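Local coordinates for accelerated cell death 11 (Arabidopsis thaliana, PDB 4NT1), which transfers ceramide-1-phosphate and phytoceramide-1-phosphate selectively between membranes and does not carry ceramide itself, at residues A17-K20 with L21-V25. Residues are numbered along the deposited sequence; the frame is centred on the assembly and turned at random.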
loop_
_atom_site.group_PDB
_atom_site.type_symbol
_atom_site.label_atom_id
_atom_site.label_comp_id
_atom_site.label_asym_id
_atom_site.label_seq_id
_atom_site.Cartn_x
_atom_site.Cartn_y
_atom_site.Cartn_z
ATOM N N ALA A 17 0.734 -10.197 -8.541
ATOM C CA ALA A 17 -0.064 -9.071 -9.011
ATOM C C ALA A 17 0.808 -7.836 -9.192
ATOM O O ALA A 17 0.675 -7.102 -10.176
ATOM C CB ALA A 17 -1.217 -8.788 -8.041
ATOM N N PHE A 18 1.711 -7.602 -8.247
ATOM C CA PHE A 18 2.543 -6.410 -8.328
ATOM C C PHE A 18 3.668 -6.509 -9.353
ATOM O O PHE A 18 4.050 -5.509 -9.955
ATOM C CB PHE A 18 2.989 -5.973 -6.933
ATOM C CG PHE A 18 1.886 -5.282 -6.185
ATOM C CD1 PHE A 18 1.724 -3.903 -6.282
ATOM C CD2 PHE A 18 0.961 -6.015 -5.455
ATOM C CE1 PHE A 18 0.663 -3.261 -5.636
ATOM C CE2 PHE A 18 -0.094 -5.385 -4.802
ATOM C CZ PHE A 18 -0.241 -4.007 -4.890
ATOM N N LYS A 19 4.169 -7.722 -9.566
ATOM C CA LYS A 19 5.094 -7.966 -10.657
ATOM C C LYS A 19 4.481 -7.501 -11.978
ATOM O O LYS A 19 5.130 -6.822 -12.767
ATOM C CB LYS A 19 5.464 -9.454 -10.717
ATOM C CG LYS A 19 6.456 -9.786 -11.824
ATOM C CD LYS A 19 6.842 -11.259 -11.823
ATOM C CE LYS A 19 8.100 -11.503 -11.011
ATOM N NZ LYS A 19 9.296 -10.873 -11.636
ATOM N N LYS A 20 3.210 -7.841 -12.202
ATOM C CA LYS A 20 2.521 -7.451 -13.433
ATOM C C LYS A 20 2.406 -5.935 -13.580
ATOM O O LYS A 20 2.588 -5.399 -14.670
ATOM C CB LYS A 20 1.123 -8.071 -13.505
ATOM C CG LYS A 20 1.125 -9.574 -13.725
ATOM C CD LYS A 20 -0.302 -10.099 -13.700
ATOM C CE LYS A 20 -0.331 -11.614 -13.829
ATOM N NZ LYS A 20 0.186 -12.274 -12.597
ATOM N N LEU A 21 2.090 -5.251 -12.482
ATOM C CA LEU A 21 1.995 -3.797 -12.495
ATOM C C LEU A 21 3.366 -3.179 -12.763
ATOM O O LEU A 21 3.461 -2.214 -13.515
ATOM C CB LEU A 21 1.381 -3.272 -11.187
ATOM C CG LEU A 21 -0.106 -3.632 -11.040
ATOM C CD1 LEU A 21 -0.649 -3.292 -9.628
ATOM C CD2 LEU A 21 -0.920 -2.929 -12.121
ATOM N N ALA A 22 4.423 -3.742 -12.173
ATOM C CA ALA A 22 5.781 -3.221 -12.412
ATOM C C ALA A 22 6.169 -3.368 -13.887
ATOM O O ALA A 22 6.747 -2.462 -14.494
ATOM C CB ALA A 22 6.789 -3.927 -11.523
ATOM N N ILE A 23 5.840 -4.515 -14.462
ATOM C CA ILE A 23 6.068 -4.740 -15.894
ATOM C C ILE A 23 5.371 -3.688 -16.753
ATOM O O ILE A 23 5.957 -3.171 -17.706
ATOM C CB ILE A 23 5.615 -6.143 -16.326
ATOM C CG1 ILE A 23 6.513 -7.202 -15.691
ATOM C CG2 ILE A 23 5.598 -6.253 -17.851
ATOM C CD1 ILE A 23 5.979 -8.631 -15.838
ATOM N N ILE A 24 4.119 -3.375 -16.419
ATOM C CA ILE A 24 3.369 -2.346 -17.131
ATOM C C ILE A 24 4.014 -0.962 -16.997
ATOM O O ILE A 24 4.186 -0.251 -17.988
ATOM C CB ILE A 24 1.901 -2.282 -16.646
ATOM C CG1 ILE A 24 1.146 -3.554 -17.058
ATOM C CG2 ILE A 24 1.209 -1.019 -17.196
ATOM C CD1 ILE A 24 -0.207 -3.726 -16.329
ATOM N N VAL A 25 4.380 -0.570 -15.780
ATOM C CA VAL A 25 4.951 0.763 -15.607
ATOM C C VAL A 25 6.318 0.875 -16.258
ATOM O O VAL A 25 6.755 1.972 -16.587
ATOM C CB VAL A 25 5.050 1.211 -14.130
ATOM C CG1 VAL A 25 3.662 1.282 -13.490
ATOM C CG2 VAL A 25 5.990 0.316 -13.355
#
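Phe18 and Ala22 are joined by a backbone hydrogen bond, Ala22 N to Phe18 O at 2.9 Å. The next one, from Ile23 N to Lys19 O, is equally short at 2.9 Å, with an N-H...O angle of 164°. Ile24 N reaches Lys20 O at 3.1 Å. The bond from Leu21 N to Ala17 O is longer, 3.3 Å. All four link residue i to residue i+4, and Val25 N continues the series to Leu21 O.

Side-chain carbons gather round the same carbonyl oxygens. Ile23 CG1 lies 3.3 Å from Lys19 O, and its CD1 also leans on that oxygen. Ile24 repeats this over Lys20 O. In both isoleucines CG1 sits beside the backbone N, anti to the carbonyl carbon (chi1 -67° in Ile23), and this brings the longer branch back toward the preceding turn. Ala22 CB rests on the oxygens of Phe18 and Lys19.

Apolar packing between side chains is modest. Phe18 CD1 meets Leu21 CD1 at 4.1 Å, and the methyl approaches the ring obliquely. Further out, the aliphatic CG of Lys19 lies 4.2 Å from Ile23 CD1. The chain of Lys20 bends at its last torsion (chi4 71°), and its NZ makes a weak hydrogen bond to Ala16 O, one turn back.

Phe18 and Leu21 are the buried pair. The Phe18 ring stacks edge-to-face with Tyr183 of helix 173-199, while Leu21 packs on Ala40 of helix 34-51. Lys19, Lys20 and Ile23 are exposed. The contact lies away from the residues that bind the lipid. It is regular alpha-helical i to i+4 bonding in the last turns of helix 10-25, an amphipathic helix packed against two others in the all-helical GLTP fold.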